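Local coordinates for protein glucose-6-phosphate isomerase (Thermus thermophilus, PDB 1ZZG) that probably catalyses the reversible isomerization of glucose 6-phosphate to fructose 6-phosphate, a step shared by glycolysis and gluconeogenesis, at residues V70-G75 against A130-G135. Numbering follows the deposited sequence.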
ATOM      1  N   VAL A  70     -20.202  -2.887   4.151  1.00 24.96           N
ATOM      2  CA  VAL A  70     -19.116  -3.086   5.109  1.00 24.96           C
ATOM      3  C   VAL A  70     -18.617  -4.527   5.031  1.00 25.79           C
ATOM      4  O   VAL A  70     -19.305  -5.457   5.458  1.00 25.21           O
ATOM      5  CB  VAL A  70     -19.576  -2.791   6.568  1.00 25.51           C
ATOM      6  CG1 VAL A  70     -18.454  -3.120   7.550  1.00 22.14           C
ATOM      7  CG2 VAL A  70     -19.994  -1.321   6.702  1.00 25.32           C
ATOM      8  N   LEU A  71     -17.423  -4.715   4.478  1.00 25.63           N
ATOM      9  CA  LEU A  71     -16.870  -6.057   4.369  1.00 24.08           C
ATOM     10  C   LEU A  71     -15.963  -6.342   5.557  1.00 23.76           C
ATOM     11  O   LEU A  71     -14.901  -5.740   5.695  1.00 24.85           O
ATOM     12  CB  LEU A  71     -16.083  -6.215   3.061  1.00 24.14           C
ATOM     13  CG  LEU A  71     -15.818  -7.643   2.555  1.00 24.22           C
ATOM     14  CD1 LEU A  71     -15.150  -7.558   1.179  1.00 25.45           C
ATOM     15  CD2 LEU A  71     -14.942  -8.424   3.542  1.00 22.59           C
ATOM     16  N   ILE A  72     -16.394  -7.247   6.428  1.00 23.89           N
ATOM     17  CA  ILE A  72     -15.591  -7.612   7.586  1.00 22.05           C
ATOM     18  C   ILE A  72     -14.817  -8.862   7.187  1.00 23.41           C
ATOM     19  O   ILE A  72     -15.373  -9.964   7.131  1.00 24.04           O
ATOM     20  CB  ILE A  72     -16.464  -7.914   8.831  1.00 22.13           C
ATOM     21  CG1 ILE A  72     -17.409  -6.737   9.111  1.00 19.54           C
ATOM     22  CG2 ILE A  72     -15.560  -8.171  10.037  1.00 20.37           C
ATOM     23  CD1 ILE A  72     -18.230  -6.854  10.402  1.00 21.44           C
ATOM     24  N   GLY A  73     -13.536  -8.680   6.882  1.00 21.49           N
ATOM     25  CA  GLY A  73     -12.718  -9.801   6.463  1.00 21.22           C
ATOM     26  C   GLY A  73     -11.272  -9.372   6.379  1.00 20.83           C
ATOM     27  O   GLY A  73     -10.971  -8.176   6.299  1.00 21.43           O
ATOM     28  N   ILE A  74     -10.369 -10.342   6.364  1.00 21.45           N
ATOM     29  CA  ILE A  74      -8.961 -10.007   6.337  1.00 21.65           C
ATOM     30  C   ILE A  74      -8.161 -10.966   5.457  1.00 23.46           C
ATOM     31  O   ILE A  74      -8.575 -12.098   5.219  1.00 22.84           O
ATOM     32  CB  ILE A  74      -8.431  -9.996   7.790  1.00 22.15           C
ATOM     33  CG1 ILE A  74      -7.120  -9.217   7.881  1.00 20.81           C
ATOM     34  CG2 ILE A  74      -8.262 -11.420   8.298  1.00 22.26           C
ATOM     35  CD1 ILE A  74      -6.723  -8.925   9.313  1.00 21.83           C
ATOM     36  N   GLY A  75      -7.019 -10.500   4.961  1.00 23.87           N
ATOM     37  CA  GLY A  75      -6.198 -11.339   4.111  1.00 23.23           C
ATOM     38  C   GLY A  75      -6.909 -11.769   2.838  1.00 24.57           C
ATOM     39  O   GLY A  75      -7.327 -10.936   2.036  1.00 23.90           O
ATOM     40  N   ALA A 130      -9.912 -14.715  13.968  1.00 26.72           N
ATOM     41  CA  ALA A 130     -10.061 -13.820  15.115  1.00 26.26           C
ATOM     42  C   ALA A 130     -10.529 -12.396  14.812  1.00 26.10           C
ATOM     43  O   ALA A 130     -11.539 -11.940  15.352  1.00 26.17           O
ATOM     44  CB  ALA A 130      -8.753 -13.781  15.907  1.00 26.43           C
ATOM     45  N   GLU A 131      -9.799 -11.697  13.951  1.00 24.97           N
ATOM     46  CA  GLU A 131     -10.132 -10.313  13.612  1.00 24.31           C
ATOM     47  C   GLU A 131     -11.555 -10.131  13.100  1.00 24.64           C
ATOM     48  O   GLU A 131     -12.238  -9.165  13.452  1.00 24.07           O
ATOM     49  CB  GLU A 131      -9.136  -9.762  12.575  1.00 23.93           C
ATOM     50  CG  GLU A 131      -7.692  -9.724  13.066  1.00 22.56           C
ATOM     51  CD  GLU A 131      -6.907 -10.968  12.697  1.00 25.73           C
ATOM     52  OE1 GLU A 131      -7.511 -12.059  12.596  1.00 24.25           O
ATOM     53  OE2 GLU A 131      -5.676 -10.854  12.521  1.00 24.50           O
ATOM     54  N   THR A 132     -11.994 -11.072  12.272  1.00 23.99           N
ATOM     55  CA  THR A 132     -13.321 -11.034  11.676  1.00 24.22           C
ATOM     56  C   THR A 132     -14.434 -11.326  12.688  1.00 25.10           C
ATOM     57  O   THR A 132     -15.518 -10.734  12.624  1.00 23.32           O
ATOM     58  CB  THR A 132     -13.384 -12.036  10.503  1.00 25.77           C
ATOM     59  OG1 THR A 132     -12.345 -11.714   9.568  1.00 25.41           O
ATOM     60  CG2 THR A 132     -14.727 -11.980   9.797  1.00 23.15           C
ATOM     61  N   LEU A 133     -14.175 -12.240  13.616  1.00 25.54           N
ATOM     62  CA  LEU A 133     -15.172 -12.562  14.631  1.00 26.53           C
ATOM     63  C   LEU A 133     -15.343 -11.359  15.553  1.00 25.29           C
ATOM     64  O   LEU A 133     -16.455 -11.035  15.963  1.00 24.43           O
ATOM     65  CB  LEU A 133     -14.743 -13.786  15.444  1.00 26.53           C
ATOM     66  CG  LEU A 133     -14.793 -15.138  14.725  1.00 28.02           C
ATOM     67  CD1 LEU A 133     -14.309 -16.227  15.670  1.00 29.07           C
ATOM     68  CD2 LEU A 133     -16.212 -15.428  14.248  1.00 28.49           C
ATOM     69  N   ALA A 134     -14.238 -10.690  15.861  1.00 25.04           N
ATOM     70  CA  ALA A 134     -14.275  -9.518  16.727  1.00 26.27           C
ATOM     71  C   ALA A 134     -15.049  -8.387  16.052  1.00 27.21           C
ATOM     72  O   ALA A 134     -15.916  -7.754  16.665  1.00 29.15           O
ATOM     73  CB  ALA A 134     -12.859  -9.068  17.046  1.00 24.77           C
ATOM     74  N   GLY A 135     -14.728  -8.131  14.787  1.00 27.14           N
ATOM     75  CA  GLY A 135     -15.413  -7.078  14.058  1.00 26.02           C
ATOM     76  C   GLY A 135     -16.897  -7.380  13.911  1.00 27.14           C
ATOM     77  O   GLY A 135     -17.740  -6.483  13.998  1.00 26.86           O
TER
HETATM   78  O   HOH W   1     -11.646 -13.095   7.250  1.00 21.80           O
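Ile72 meets the first turns of helix 130-147 with both of its branches. Ile72 CG2 lies 3.6 Å from Thr132 O and also touches the methyl of Thr132, while Ile72 CD1 reaches one turn further on, to 3.6 Å from Gly135 O. With chi1 at -54°, CG2 stands anti to the backbone N and CG1 anti to the carbonyl carbon, which points CG2 at Thr132 and carries CD1 on toward Gly135. Gly135 gives this side chain its room, since a CB on it would come close to Ile72 CG2. Cutting Ile72 back to alanine removes both branches and would probably open a gap beside Thr132 and Gly135. Thr132 faces the chain with both groups: Thr132 CG2 sits 3.4 Å from Ile72 O, and Thr132 OG1 lies 3.7 Å from Gly73 CA. Across the segments the hydroxyl makes no direct hydrogen bond; a water 2.8 Å from Thr132 OG1 joins it to Ile74 N, whose N-H the water accepts. Ile74 and Glu131 cross at about a right angle. CB and CG of Glu131 border Ile74 CD1, and a bend at chi2 (93°) brings the carboxylate round to the same methyl, Glu131 OE2 lying 3.9 Å from Ile74 CD1. This is the alpha/beta layering of the SIS fold: strand 68-72, an inner strand of a five-stranded parallel sheet, runs out into a glycine-bearing loop just where helix 130-147 begins. Strands 94-98 and 118-124 flank strand 68-72, Leu71 pairing with His96 and Leu98, Ile72 with Asn121. Around Ile72 the packing continues with Val120, Leu98 and Phe139. The second subunit closes over the Ile74-Glu131 pair: His293 of that chain hydrogen-bonds Glu131 OE2 and packs on Ile74, and Glu346 of the same chain brings a like charge close to that oxygen.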